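Azurocidin (Homo sapiens, PDB 1A7S) kills many Gram-negative bacteria, attracts monocytes and fibroblasts and binds heparin, as a neutrophil granule glycoprotein and serine protease homolog. Local coordinates at residues Leu108-Gln113 with Asp211-Val216; Arg155-Cys160 with Val206-Asp211. One frame throughout, in Å; residues are numbered along the deposited sequence.

Contact 1. Residues Leu108-Gln113 with Asp211-Val216; sequences LPLPLQ and DWIDGV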
# COMPACT_ATOMS: atom_id res chain seq x y z
N LEU A 108 -2.25 7.28 -7.93
CA LEU A 108 -2.05 7.99 -6.67
C LEU A 108 -0.73 8.79 -6.76
O LEU A 108 0.31 8.19 -6.98
CB LEU A 108 -1.90 6.97 -5.54
CG LEU A 108 -1.70 7.53 -4.13
CD1 LEU A 108 -2.84 8.41 -3.71
CD2 LEU A 108 -1.53 6.39 -3.14
N PRO A 109 -0.78 10.10 -6.59
CA PRO A 109 0.43 10.91 -6.69
C PRO A 109 1.34 10.77 -5.48
O PRO A 109 0.91 10.41 -4.38
CB PRO A 109 -0.11 12.37 -6.76
CG PRO A 109 -1.49 12.32 -6.30
CD PRO A 109 -2.00 10.93 -6.48
N LEU A 110 2.61 11.07 -5.71
CA LEU A 110 3.67 10.90 -4.74
C LEU A 110 4.16 12.23 -4.20
O LEU A 110 4.15 13.23 -4.90
CB LEU A 110 4.87 10.20 -5.41
CG LEU A 110 4.62 8.85 -6.04
CD1 LEU A 110 5.82 8.41 -6.87
CD2 LEU A 110 4.37 7.79 -4.93
N PRO A 111 4.71 12.20 -2.98
CA PRO A 111 5.42 13.35 -2.47
C PRO A 111 6.73 13.53 -3.24
O PRO A 111 7.33 12.59 -3.74
CB PRO A 111 5.69 12.96 -1.02
CG PRO A 111 5.75 11.47 -0.99
CD PRO A 111 4.83 11.01 -2.07
N LEU A 112 7.21 14.77 -3.23
CA LEU A 112 8.54 15.08 -3.72
C LEU A 112 9.61 14.57 -2.74
O LEU A 112 9.33 14.36 -1.54
CB LEU A 112 8.72 16.61 -3.91
CG LEU A 112 7.86 17.24 -4.99
CD1 LEU A 112 7.90 18.74 -4.89
CD2 LEU A 112 8.29 16.81 -6.39
N GLN A 113 10.80 14.32 -3.25
CA GLN A 113 11.90 13.85 -2.46
C GLN A 113 12.06 14.67 -1.22
O GLN A 113 12.12 15.94 -1.27
CB GLN A 113 13.18 13.82 -3.29
CG GLN A 113 14.43 13.36 -2.59
CD GLN A 113 14.42 11.85 -2.30
OE1 GLN A 113 14.07 11.05 -3.10
NE2 GLN A 113 14.92 11.52 -1.07
N ASP A 211 13.28 9.99 -5.67
CA ASP A 211 14.22 10.01 -6.78
C ASP A 211 14.46 8.57 -7.27
O ASP A 211 14.57 8.33 -8.49
CB ASP A 211 15.55 10.65 -6.38
CG ASP A 211 15.47 12.14 -6.10
OD1 ASP A 211 14.46 12.78 -6.36
OD2 ASP A 211 16.55 12.65 -5.65
N TRP A 212 14.60 7.63 -6.34
CA TRP A 212 14.79 6.22 -6.78
C TRP A 212 13.60 5.69 -7.52
O TRP A 212 13.72 5.08 -8.58
CB TRP A 212 15.15 5.36 -5.54
CG TRP A 212 15.24 3.90 -5.95
CD1 TRP A 212 16.27 3.23 -6.45
CD2 TRP A 212 14.15 2.96 -5.86
NE1 TRP A 212 15.98 1.95 -6.74
CE2 TRP A 212 14.65 1.74 -6.37
CE3 TRP A 212 12.84 3.03 -5.41
CZ2 TRP A 212 13.89 0.58 -6.43
CZ3 TRP A 212 12.07 1.86 -5.50
CH2 TRP A 212 12.61 0.69 -6.04
N ILE A 213 12.39 5.98 -7.03
CA ILE A 213 11.15 5.60 -7.71
C ILE A 213 11.13 6.16 -9.13
O ILE A 213 10.83 5.47 -10.10
CB ILE A 213 9.94 6.09 -6.88
CG1 ILE A 213 9.73 5.29 -5.60
CG2 ILE A 213 8.66 6.02 -7.74
CD1 ILE A 213 8.76 5.82 -4.61
N ASP A 214 11.48 7.46 -9.25
CA ASP A 214 11.47 8.08 -10.59
C ASP A 214 12.43 7.37 -11.52
O ASP A 214 12.16 7.24 -12.73
CB ASP A 214 11.85 9.54 -10.48
CG ASP A 214 10.78 10.43 -9.92
OD1 ASP A 214 9.65 9.97 -9.67
OD2 ASP A 214 11.12 11.62 -9.72
N GLY A 215 13.56 6.91 -11.01
CA GLY A 215 14.50 6.17 -11.87
C GLY A 215 13.82 4.91 -12.44
O GLY A 215 13.93 4.61 -13.61
N VAL A 216 13.14 4.19 -11.53
CA VAL A 216 12.43 2.99 -12.02
C VAL A 216 11.39 3.30 -13.04
O VAL A 216 11.29 2.67 -14.10
CB VAL A 216 11.87 2.17 -10.85
CG1 VAL A 216 11.02 1.02 -11.34
CG2 VAL A 216 12.98 1.70 -9.93
O HOH W 1 15.28 8.45 -3.56
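The C-terminal helix of the chymotrypsin fold, 210-218, meets the linker between the two beta-barrels here, with Gln113 on Asp211 and Leu110 on Ile213. The linker residues 108-113 run extended, without regular secondary structure, and the helix lies beside them, touching through Asp211 and Ile213, two residues apart.

The polar point is the side-chain amide of Gln113. Its OE1 accepts the backbone N-H of Asp211 at 2.9 Å. The bond is almost straight at hydrogen, and the donor lies in the carbonyl plane. A water donates to the same OE1 and takes the N-H of Trp212, 3.0 Å from water oxygen to Trp212 N, so one amide oxygen serves two consecutive N-H groups of the first helical turn, one directly and one through solvent. The other end of the amide, NE2, donates to the carbonyl of Leu208, just before the helix, which fixes the flip of the group. Gln113 gets there by leaving the backbone with CG anti to N (chi1 179°) and then bending at chi2 (71°), which turns the amide toward the helix start. A sugar residue, N-acetylglucosamine, also touches Gln113.

Asp211 sends its carboxylate back across the glutamine at about a right angle. Its OD1 comes within 3.5 Å of Gln113 CB, and the amide and carboxylate planes are tilted 50° to each other, a packing contact rather than a bond.

Further along, the contact turns apolar. Leu110 and Ile213 both also rest on Ile31 of strand 23-32, so helix and linker share a footing on the first barrel. They meet through one branch each, Leu110 CD1 standing 3.8 Å from Ile213 CG2.

Contact 2. Residues Arg155-Cys160 with Val206-Asp211; sequences RPNNVC and VALFRD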
# COMPACT_ATOMS: atom_id res chain seq x y z
N ARG A 155 10.80 6.04 13.70
CA ARG A 155 12.22 5.97 13.30
C ARG A 155 12.30 6.63 11.92
O ARG A 155 11.28 6.70 11.22
CB ARG A 155 12.59 4.48 13.18
CG ARG A 155 11.76 3.80 12.16
CD ARG A 155 11.58 2.29 12.50
NE ARG A 155 12.59 1.56 12.01
CZ ARG A 155 12.85 0.38 11.48
NH1 ARG A 155 12.09 -0.11 10.51
NH2 ARG A 155 13.86 -0.36 11.90
N PRO A 156 13.44 7.20 11.57
CA PRO A 156 13.57 7.96 10.36
C PRO A 156 13.13 7.29 9.08
O PRO A 156 12.58 7.99 8.19
CB PRO A 156 15.01 8.43 10.32
CG PRO A 156 15.51 8.35 11.70
CD PRO A 156 14.70 7.26 12.40
N ASN A 157 13.30 5.99 8.93
CA ASN A 157 12.93 5.30 7.68
C ASN A 157 11.42 5.20 7.46
O ASN A 157 11.00 4.84 6.37
CB ASN A 157 13.47 3.84 7.75
CG ASN A 157 13.66 3.24 6.42
OD1 ASN A 157 13.04 2.21 6.08
ND2 ASN A 157 14.51 3.84 5.61
N ASN A 158 10.65 5.48 8.51
CA ASN A 158 9.23 5.28 8.52
C ASN A 158 8.46 6.54 8.78
O ASN A 158 8.99 7.52 9.33
CB ASN A 158 8.84 4.24 9.59
CG ASN A 158 9.38 2.85 9.22
OD1 ASN A 158 8.73 2.10 8.39
ND2 ASN A 158 10.44 2.46 9.75
N VAL A 159 7.18 6.52 8.45
CA VAL A 159 6.17 7.44 8.93
C VAL A 159 5.21 6.55 9.77
O VAL A 159 4.84 5.47 9.34
CB VAL A 159 5.33 8.05 7.77
CG1 VAL A 159 4.19 8.91 8.36
CG2 VAL A 159 6.19 8.89 6.88
N CYS A 160 4.99 6.95 11.01
CA CYS A 160 4.20 6.18 11.95
C CYS A 160 2.89 6.88 12.25
O CYS A 160 2.82 8.10 12.27
CB CYS A 160 4.94 5.93 13.24
SG CYS A 160 6.43 4.99 13.06
N VAL A 206 7.78 7.14 2.05
CA VAL A 206 7.85 7.21 0.59
C VAL A 206 8.73 8.34 0.12
O VAL A 206 9.49 8.20 -0.85
CB VAL A 206 6.48 7.25 -0.04
CG1 VAL A 206 6.55 7.47 -1.56
CG2 VAL A 206 5.71 5.96 0.20
N ALA A 207 8.63 9.49 0.77
CA ALA A 207 9.37 10.66 0.31
C ALA A 207 10.88 10.47 0.32
O ALA A 207 11.60 11.18 -0.39
CB ALA A 207 8.99 11.89 1.11
N LEU A 208 11.37 9.53 1.10
CA LEU A 208 12.83 9.26 1.08
C LEU A 208 13.27 8.63 -0.22
O LEU A 208 14.46 8.60 -0.51
CB LEU A 208 13.19 8.33 2.23
CG LEU A 208 13.05 8.84 3.64
CD1 LEU A 208 13.40 7.73 4.63
CD2 LEU A 208 13.91 10.09 3.79
N PHE A 209 12.33 8.00 -0.92
CA PHE A 209 12.63 7.13 -2.09
C PHE A 209 12.13 7.75 -3.39
O PHE A 209 12.17 7.07 -4.42
CB PHE A 209 11.91 5.78 -1.90
CG PHE A 209 12.42 5.02 -0.70
CD1 PHE A 209 13.46 4.14 -0.89
CD2 PHE A 209 11.85 5.16 0.52
CE1 PHE A 209 14.03 3.57 0.24
CE2 PHE A 209 12.35 4.54 1.63
CZ PHE A 209 13.47 3.75 1.49
N ARG A 210 11.70 9.01 -3.42
CA ARG A 210 11.11 9.53 -4.67
C ARG A 210 12.06 9.52 -5.84
O ARG A 210 11.67 9.14 -6.94
CB ARG A 210 10.54 10.91 -4.44
CG ARG A 210 10.00 11.60 -5.66
CD ARG A 210 8.82 10.85 -6.32
NE ARG A 210 8.42 11.49 -7.56
CZ ARG A 210 7.60 12.53 -7.65
NH1 ARG A 210 7.08 13.08 -6.61
NH2 ARG A 210 7.31 13.04 -8.87
N ASP A 211 13.28 9.99 -5.67
CA ASP A 211 14.22 10.01 -6.78
C ASP A 211 14.46 8.57 -7.27
O ASP A 211 14.57 8.33 -8.49
CB ASP A 211 15.55 10.65 -6.38
CG ASP A 211 15.47 12.14 -6.10
OD1 ASP A 211 14.46 12.78 -6.36
OD2 ASP A 211 16.55 12.65 -5.65
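Leu208 reaches across to the turn at Pro156 and Asn157 with one methyl, and the neighbouring ring of Phe209 touches the end of the asparagine. No polar bond joins the two segments; this is a small van der Waals contact, a leucine methyl and a ring edge against polar backbone and amide atoms.

Leu208 is fully stretched. Its CG stands anti to the carbonyl carbon (chi1 -67°) and its chi2 is near 180°, which carries CD1 forward over the backbone of the turn. That methyl lies 3.7 Å from Pro156 O and 3.9 Å from Asn157 CA, while the side-chain nitrogen ND2 of Asn157 comes only to 4.2 Å of CD1, the two side chains running aslant to each other. A bound ethanol lies close to Leu208.

Asn157 leaves the backbone with CG anti to N (chi1 -157°), which brings the amide nearer the leucine and the ring. Its OD1 accepts the backbone N-H of Asn88, and ND2 is hydrogen-bonded elsewhere too. Asn157 ND2 lies 4.3 Å from Phe209 CZ, near the ring plane and at its edge, so the amide borders the ring without lying over a face. Phe209 itself is buried, packing on Thr204, Asn88 and Leu90.

Each backbone is tightly folded. Asn158 N donates to Arg155 O at 3.0 Å in the type I turn, and Phe209 N donates to Val206 O at 2.8 Å in the 3-10 segment, where Phe209 holds the N-cap position of the helix that follows.

Beyond the turn, strand 158-162 pairs antiparallel with strand 201-205, and Cys160 is closed onto Cys154 by a disulfide. This is the margin of the second beta-barrel of the chymotrypsin fold, where the chain leaves its last strand for the C-terminal helix.

Overall arrangement
The two contacts lie on the same side of the molecule, with centres about 11 Å apart, and their segments share Asp211 and the start of helix 210-218. Along the chain, the 155-160 turn comes between the two halves of contact 1, so contact 2 is nested inside the loop that contact 1 closes. In contact 2 the residues leading into the helix, Leu208 and Phe209, meet the second barrel's edge; in contact 1 the first turn of the helix meets the linker between barrels. Arg210 NH1 probably hydrogen-bonds to Pro111 O of the linker, and its NE makes a salt bridge to Asp214 one turn on in the same helix.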